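Local coordinates for protein pyruvate kinase (Cryptosporidium parvum, PDB 4DRS) that probably catalyses the last step of glycolysis, transferring phosphate from phosphoenolpyruvate to ADP to give pyruvate and ATP, at residues Ser236-Gln239 with Asp243-Leu246; Gln245-Ile250 with Ile265-Lys270. All coordinates share one frame; numbering follows the deposited sequence.

Contact 1: Ser236-Gln239 with Asp243-Leu246; sequences SFVQ and DVQL
Val238 and Gln239 meet Asp243 and Val244 at the start of a helix of the (beta/alpha)8, or TIM, barrel. The loop follows the fourth barrel strand, 232-235. It turns the chain into helix 241-252. The contact is small, about 150 Å² of buried surface in all.

After Phe237, whose N bonds to Glu272 OE2, Val238 is the first residue of 236-239 to touch the helix. One methyl does the touching. CG1 stands anti to the backbone N (chi1 174°), and this brings it against the first turn of the helix. Val238 CG1 rests 3.9 Å from Asp243 CB. The same methyl reaches the next residue, with Val238 CG1 to Val244 CG2 4.0 Å. The two valines lie at a slant to each other, methyl against methyl. Both are buried. Ile283 and Ser269 touch Val238, so helix 280-286 and strand 266-271 also pack on this part of the loop.

Gln239 follows, and here the contact is polar. Its backbone N-H, not its side-chain amide, meets the helix. The side-chain OE1 is bound by Asn273 ND2 instead. Asp243 turns its carboxylate back toward the loop. Its CG lies beside its own backbone N (chi1 -63°), and OD2 also accepts a hydrogen bond from Asn240 N. One oxygen thus holds two consecutive backbone N-H groups, and its bond from Asn240, at the N-cap position, is consistent with one half of a capping box. The nearby helix start would probably favour the charged carboxylate. CB of Gln239 packs against the same oxygen, at 3.6 Å from Asp243 OD2. The bond from Gln239 N to Asp243 OD2 is 2.8 Å long, with 156° at the hydrogen, and the donor approaches nearly along the C-O direction.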
ATOM      1  N   SER A 236      12.651  10.001 -38.824  1.00 35.08           N
ATOM      2  CA  SER A 236      11.479   9.256 -39.306  1.00 36.22           C
ATOM      3  C   SER A 236      11.752   7.774 -39.555  1.00 36.54           C
ATOM      4  O   SER A 236      12.812   7.407 -40.066  1.00 36.69           O
ATOM      5  CB  SER A 236      10.907   9.892 -40.580  1.00 36.33           C
ATOM      6  OG  SER A 236      10.396  11.185 -40.324  1.00 35.66           O
ATOM      7  N   PHE A 237      10.778   6.938 -39.199  1.00 37.19           N
ATOM      8  CA  PHE A 237      10.803   5.484 -39.452  1.00 38.84           C
ATOM      9  C   PHE A 237      12.034   4.741 -38.924  1.00 39.33           C
ATOM     10  O   PHE A 237      12.580   3.885 -39.614  1.00 40.20           O
ATOM     11  CB  PHE A 237      10.618   5.178 -40.953  1.00 39.52           C
ATOM     12  CG  PHE A 237       9.209   5.364 -41.446  1.00 40.70           C
ATOM     13  CD1 PHE A 237       8.304   4.301 -41.433  1.00 41.19           C
ATOM     14  CD2 PHE A 237       8.785   6.599 -41.931  1.00 40.73           C
ATOM     15  CE1 PHE A 237       7.004   4.469 -41.885  1.00 41.71           C
ATOM     16  CE2 PHE A 237       7.489   6.773 -42.386  1.00 41.32           C
ATOM     17  CZ  PHE A 237       6.593   5.708 -42.358  1.00 42.36           C
ATOM     18  N   VAL A 238      12.466   5.066 -37.711  1.00 39.78           N
ATOM     19  CA  VAL A 238      13.548   4.321 -37.062  1.00 40.65           C
ATOM     20  C   VAL A 238      13.067   2.899 -36.790  1.00 42.30           C
ATOM     21  O   VAL A 238      11.923   2.698 -36.377  1.00 42.24           O
ATOM     22  CB  VAL A 238      14.012   5.009 -35.762  1.00 39.65           C
ATOM     23  CG1 VAL A 238      15.036   4.161 -35.020  1.00 39.53           C
ATOM     24  CG2 VAL A 238      14.600   6.375 -36.084  1.00 39.75           C
ATOM     25  N   GLN A 239      13.933   1.919 -37.038  1.00 44.73           N
ATOM     26  CA  GLN A 239      13.547   0.510 -36.946  1.00 46.66           C
ATOM     27  C   GLN A 239      14.431  -0.324 -36.021  1.00 47.86           C
ATOM     28  O   GLN A 239      14.036  -1.412 -35.599  1.00 48.59           O
ATOM     29  CB  GLN A 239      13.496  -0.110 -38.339  1.00 48.55           C
ATOM     30  CG  GLN A 239      12.402   0.484 -39.213  1.00 50.91           C
ATOM     31  CD  GLN A 239      12.343  -0.111 -40.609  1.00 52.95           C
ATOM     32  OE1 GLN A 239      11.318  -0.007 -41.287  1.00 53.96           O
ATOM     33  NE2 GLN A 239      13.437  -0.734 -41.048  1.00 52.73           N
ATOM     34  N   ASP A 243      20.030   2.390 -36.651  1.00 45.47           N
ATOM     35  CA  ASP A 243      19.558   3.619 -37.298  1.00 44.42           C
ATOM     36  C   ASP A 243      19.960   4.841 -36.478  1.00 43.52           C
ATOM     37  O   ASP A 243      20.424   5.844 -37.027  1.00 42.59           O
ATOM     38  CB  ASP A 243      18.037   3.604 -37.488  1.00 44.21           C
ATOM     39  CG  ASP A 243      17.561   2.492 -38.412  1.00 45.48           C
ATOM     40  OD1 ASP A 243      18.291   2.124 -39.358  1.00 46.31           O
ATOM     41  OD2 ASP A 243      16.435   1.997 -38.203  1.00 46.17           O
ATOM     42  N   VAL A 244      19.777   4.744 -35.161  1.00 43.03           N
ATOM     43  CA  VAL A 244      20.152   5.807 -34.230  1.00 42.52           C
ATOM     44  C   VAL A 244      21.669   6.022 -34.251  1.00 42.85           C
ATOM     45  O   VAL A 244      22.141   7.161 -34.307  1.00 41.57           O
ATOM     46  CB  VAL A 244      19.657   5.512 -32.787  1.00 42.33           C
ATOM     47  CG1 VAL A 244      19.981   6.666 -31.847  1.00 41.05           C
ATOM     48  CG2 VAL A 244      18.156   5.246 -32.771  1.00 41.74           C
ATOM     49  N   GLN A 245      22.420   4.921 -34.222  1.00 44.91           N
ATOM     50  CA  GLN A 245      23.887   4.962 -34.218  1.00 46.82           C
ATOM     51  C   GLN A 245      24.500   5.543 -35.492  1.00 44.98           C
ATOM     52  O   GLN A 245      25.546   6.188 -35.431  1.00 44.24           O
ATOM     53  CB  GLN A 245      24.480   3.581 -33.910  1.00 51.34           C
ATOM     54  CG  GLN A 245      24.616   3.306 -32.418  1.00 56.37           C
ATOM     55  CD  GLN A 245      25.029   1.874 -32.107  1.00 61.28           C
ATOM     56  OE1 GLN A 245      24.398   0.915 -32.566  1.00 63.81           O
ATOM     57  NE2 GLN A 245      26.085   1.722 -31.308  1.00 62.90           N
ATOM     58  N   LEU A 246      23.847   5.327 -36.632  1.00 43.55           N
ATOM     59  CA  LEU A 246      24.253   5.982 -37.872  1.00 43.18           C
ATOM     60  C   LEU A 246      24.147   7.503 -37.730  1.00 42.84           C
ATOM     61  O   LEU A 246      25.058   8.236 -38.124  1.00 44.01           O
ATOM     62  CB  LEU A 246      23.435   5.478 -39.069  1.00 43.55           C
ATOM     63  CG  LEU A 246      23.667   6.137 -40.443  1.00 45.11           C
ATOM     64  CD1 LEU A 246      25.131   6.100 -40.877  1.00 45.54           C
ATOM     65  CD2 LEU A 246      22.783   5.505 -41.511  1.00 44.74           C
TER

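Contact 2: Gln245-Ile250 with Ile265-Lys270; sequences QLCRQI and IKIISK
Ile267 sends its terminal methyl from strand 266-271 into helix 241-252, where it meets Cys247 and Arg248. The tight part of the contact centres on that one carbon. On the buried side, Cys247 SG lies 3.9 Å from Ile267 CD1. With chi1 at -169°, SG swings to the side opposite the backbone N and meets the methyl. Leu235 of strand 232-235 also touches Cys247, and Ile251, one turn on in the helix, touches Ile267.

Arg248 forms the more open border. Its chain bends at chi2 (-83°) and folds over the isoleucine. The methyl lies against one guanidinium face. Ile267 CD1 is 3.4 Å above the plane of the Arg248 guanidinium, displaced toward the rim. Arg248 NH1 is the nearest atom, 3.6 Å from Ile267 CD1, while CD, NE and CZ of Arg248 follow closely. Arg248 NH2 donates to Glu286 O and forms a salt bridge with Asp288 OD1, while Asp288 OD2 accepts from Ile267 N. That carboxylate therefore joins the arginine head to the backbone of the residue it covers.

Gln245 and Gln249 belong to the exposed side of the helix, and the CB of Gln245 points away from the strand. Helix 241-252 packing on the strand that follows it is the helix-on-strand contact of a beta-alpha-beta crossover, here joining the fourth and fifth parallel strands of the TIM barrel.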
ATOM      1  N   GLN A 245      22.420   4.921 -34.222  1.00 44.91           N
ATOM      2  CA  GLN A 245      23.887   4.962 -34.218  1.00 46.82           C
ATOM      3  C   GLN A 245      24.500   5.543 -35.492  1.00 44.98           C
ATOM      4  O   GLN A 245      25.546   6.188 -35.431  1.00 44.24           O
ATOM      5  CB  GLN A 245      24.480   3.581 -33.910  1.00 51.34           C
ATOM      6  CG  GLN A 245      24.616   3.306 -32.418  1.00 56.37           C
ATOM      7  CD  GLN A 245      25.029   1.874 -32.107  1.00 61.28           C
ATOM      8  OE1 GLN A 245      24.398   0.915 -32.566  1.00 63.81           O
ATOM      9  NE2 GLN A 245      26.085   1.722 -31.308  1.00 62.90           N
ATOM     10  N   LEU A 246      23.847   5.327 -36.632  1.00 43.55           N
ATOM     11  CA  LEU A 246      24.253   5.982 -37.872  1.00 43.18           C
ATOM     12  C   LEU A 246      24.147   7.503 -37.730  1.00 42.84           C
ATOM     13  O   LEU A 246      25.058   8.236 -38.124  1.00 44.01           O
ATOM     14  CB  LEU A 246      23.435   5.478 -39.069  1.00 43.55           C
ATOM     15  CG  LEU A 246      23.667   6.137 -40.443  1.00 45.11           C
ATOM     16  CD1 LEU A 246      25.131   6.100 -40.877  1.00 45.54           C
ATOM     17  CD2 LEU A 246      22.783   5.505 -41.511  1.00 44.74           C
ATOM     18  N   CYS A 247      23.046   7.971 -37.148  1.00 41.30           N
ATOM     19  CA  CYS A 247      22.846   9.398 -36.927  1.00 40.08           C
ATOM     20  C   CYS A 247      23.865   9.980 -35.938  1.00 40.00           C
ATOM     21  O   CYS A 247      24.347  11.099 -36.129  1.00 38.84           O
ATOM     22  CB  CYS A 247      21.414   9.674 -36.464  1.00 39.63           C
ATOM     23  SG  CYS A 247      20.977  11.424 -36.481  1.00 40.18           S
ATOM     24  N   ARG A 248      24.188   9.219 -34.892  1.00 40.00           N
ATOM     25  CA  ARG A 248      25.237   9.604 -33.941  1.00 40.95           C
ATOM     26  C   ARG A 248      26.571   9.788 -34.655  1.00 42.12           C
ATOM     27  O   ARG A 248      27.285  10.768 -34.418  1.00 42.91           O
ATOM     28  CB  ARG A 248      25.412   8.541 -32.844  1.00 40.55           C
ATOM     29  CG  ARG A 248      24.232   8.363 -31.905  1.00 40.06           C
ATOM     30  CD  ARG A 248      24.199   9.381 -30.773  1.00 38.84           C
ATOM     31  NE  ARG A 248      23.090   9.072 -29.874  1.00 38.95           N
ATOM     32  CZ  ARG A 248      22.374   9.967 -29.198  1.00 38.38           C
ATOM     33  NH1 ARG A 248      22.636  11.268 -29.295  1.00 37.56           N
ATOM     34  NH2 ARG A 248      21.382   9.551 -28.421  1.00 37.76           N
ATOM     35  N   GLN A 249      26.896   8.830 -35.523  1.00 43.18           N
ATOM     36  CA  GLN A 249      28.143   8.837 -36.274  1.00 44.87           C
ATOM     37  C   GLN A 249      28.218  10.053 -37.193  1.00 43.37           C
ATOM     38  O   GLN A 249      29.234  10.745 -37.224  1.00 43.00           O
ATOM     39  CB  GLN A 249      28.303   7.538 -37.070  1.00 47.97           C
ATOM     40  CG  GLN A 249      29.676   7.374 -37.700  1.00 52.35           C
ATOM     41  CD  GLN A 249      29.786   6.145 -38.583  1.00 56.71           C
ATOM     42  OE1 GLN A 249      28.850   5.797 -39.316  1.00 59.17           O
ATOM     43  NE2 GLN A 249      30.944   5.486 -38.527  1.00 59.30           N
ATOM     44  N   ILE A 250      27.133  10.317 -37.920  1.00 41.91           N
ATOM     45  CA  ILE A 250      27.050  11.496 -38.777  1.00 41.25           C
ATOM     46  C   ILE A 250      27.329  12.773 -37.977  1.00 41.39           C
ATOM     47  O   ILE A 250      28.127  13.611 -38.401  1.00 43.29           O
ATOM     48  CB  ILE A 250      25.693  11.579 -39.517  1.00 40.44           C
ATOM     49  CG1 ILE A 250      25.573  10.449 -40.549  1.00 40.34           C
ATOM     50  CG2 ILE A 250      25.530  12.927 -40.205  1.00 39.67           C
ATOM     51  CD1 ILE A 250      24.163  10.215 -41.059  1.00 40.08           C
ATOM     52  N   ILE A 265      22.947  18.413 -30.239  1.00 36.85           N
ATOM     53  CA  ILE A 265      21.624  18.244 -30.840  1.00 35.46           C
ATOM     54  C   ILE A 265      21.034  16.877 -30.474  1.00 35.02           C
ATOM     55  O   ILE A 265      21.733  15.867 -30.489  1.00 33.98           O
ATOM     56  CB  ILE A 265      21.661  18.454 -32.383  1.00 34.92           C
ATOM     57  CG1 ILE A 265      20.241  18.594 -32.945  1.00 34.18           C
ATOM     58  CG2 ILE A 265      22.446  17.337 -33.081  1.00 35.11           C
ATOM     59  CD1 ILE A 265      20.173  19.111 -34.366  1.00 34.71           C
ATOM     60  N   LYS A 266      19.743  16.860 -30.151  1.00 35.20           N
ATOM     61  CA  LYS A 266      19.100  15.661 -29.619  1.00 34.95           C
ATOM     62  C   LYS A 266      18.369  14.836 -30.668  1.00 34.18           C
ATOM     63  O   LYS A 266      17.648  15.368 -31.510  1.00 34.05           O
ATOM     64  CB  LYS A 266      18.185  16.022 -28.443  1.00 35.45           C
ATOM     65  CG  LYS A 266      18.967  16.272 -27.167  1.00 36.22           C
ATOM     66  CD  LYS A 266      18.274  17.262 -26.250  1.00 37.04           C
ATOM     67  CE  LYS A 266      19.298  17.936 -25.344  1.00 37.85           C
ATOM     68  NZ  LYS A 266      20.289  18.751 -26.115  1.00 37.86           N
ATOM     69  N   ILE A 267      18.588  13.527 -30.611  1.00 33.92           N
ATOM     70  CA  ILE A 267      17.977  12.585 -31.537  1.00 33.23           C
ATOM     71  C   ILE A 267      16.681  12.057 -30.946  1.00 32.56           C
ATOM     72  O   ILE A 267      16.673  11.436 -29.878  1.00 32.70           O
ATOM     73  CB  ILE A 267      18.922  11.405 -31.857  1.00 33.59           C
ATOM     74  CG1 ILE A 267      20.213  11.921 -32.500  1.00 33.91           C
ATOM     75  CG2 ILE A 267      18.225  10.387 -32.758  1.00 33.12           C
ATOM     76  CD1 ILE A 267      21.312  10.880 -32.596  1.00 34.25           C
ATOM     77  N   ILE A 268      15.589  12.318 -31.650  1.00 31.89           N
ATOM     78  CA  ILE A 268      14.279  11.845 -31.246  1.00 32.65           C
ATOM     79  C   ILE A 268      13.809  10.843 -32.291  1.00 33.30           C
ATOM     80  O   ILE A 268      13.552  11.205 -33.436  1.00 33.95           O
ATOM     81  CB  ILE A 268      13.292  13.023 -31.082  1.00 33.07           C
ATOM     82  CG1 ILE A 268      13.830  13.990 -30.019  1.00 33.26           C
ATOM     83  CG2 ILE A 268      11.896  12.524 -30.718  1.00 32.11           C
ATOM     84  CD1 ILE A 268      13.097  15.306 -29.956  1.00 35.61           C
ATOM     85  N   SER A 269      13.744   9.574 -31.906  1.00 33.74           N
ATOM     86  CA  SER A 269      13.381   8.523 -32.845  1.00 34.66           C
ATOM     87  C   SER A 269      11.871   8.367 -32.928  1.00 35.30           C
ATOM     88  O   SER A 269      11.187   8.299 -31.904  1.00 35.74           O
ATOM     89  CB  SER A 269      14.040   7.206 -32.464  1.00 34.54           C
ATOM     90  OG  SER A 269      15.447   7.302 -32.589  1.00 35.13           O
ATOM     91  N   LYS A 270      11.367   8.333 -34.158  1.00 35.89           N
ATOM     92  CA  LYS A 270       9.945   8.182 -34.421  1.00 36.54           C
ATOM     93  C   LYS A 270       9.614   6.722 -34.670  1.00 37.67           C
ATOM     94  O   LYS A 270      10.120   6.106 -35.615  1.00 37.39           O
ATOM     95  CB  LYS A 270       9.529   9.024 -35.627  1.00 37.34           C
ATOM     96  CG  LYS A 270       9.632  10.528 -35.397  1.00 37.64           C
ATOM     97  CD  LYS A 270       9.588  11.311 -36.698  1.00 38.07           C
ATOM     98  CE  LYS A 270       8.252  11.158 -37.406  1.00 38.67           C
ATOM     99  NZ  LYS A 270       8.287  11.839 -38.725  1.00 39.53           N
TER

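From the N terminus, the chain leaves strand 232-235 and turns through 236-239 into helix 241-252. Contact 1 closes this short turn, with three residues between its segments. Contact 2 begins on the same helix, sharing Gln245 and Leu246, and closes the longer return to strand 266-271. The spans overlap by these two residues, and neither nests inside the other. Together they tie both ends of one crossover to its helix. The centres of contact 1 and contact 2 lie about 7 Å apart, and the two touch directly. Ser236 OG and Lys270 NZ, 2.7 Å apart, form a probable hydrogen bond between the loop and the strand. Val244 CG2 also packs at 3.4 Å on Ser269 OG.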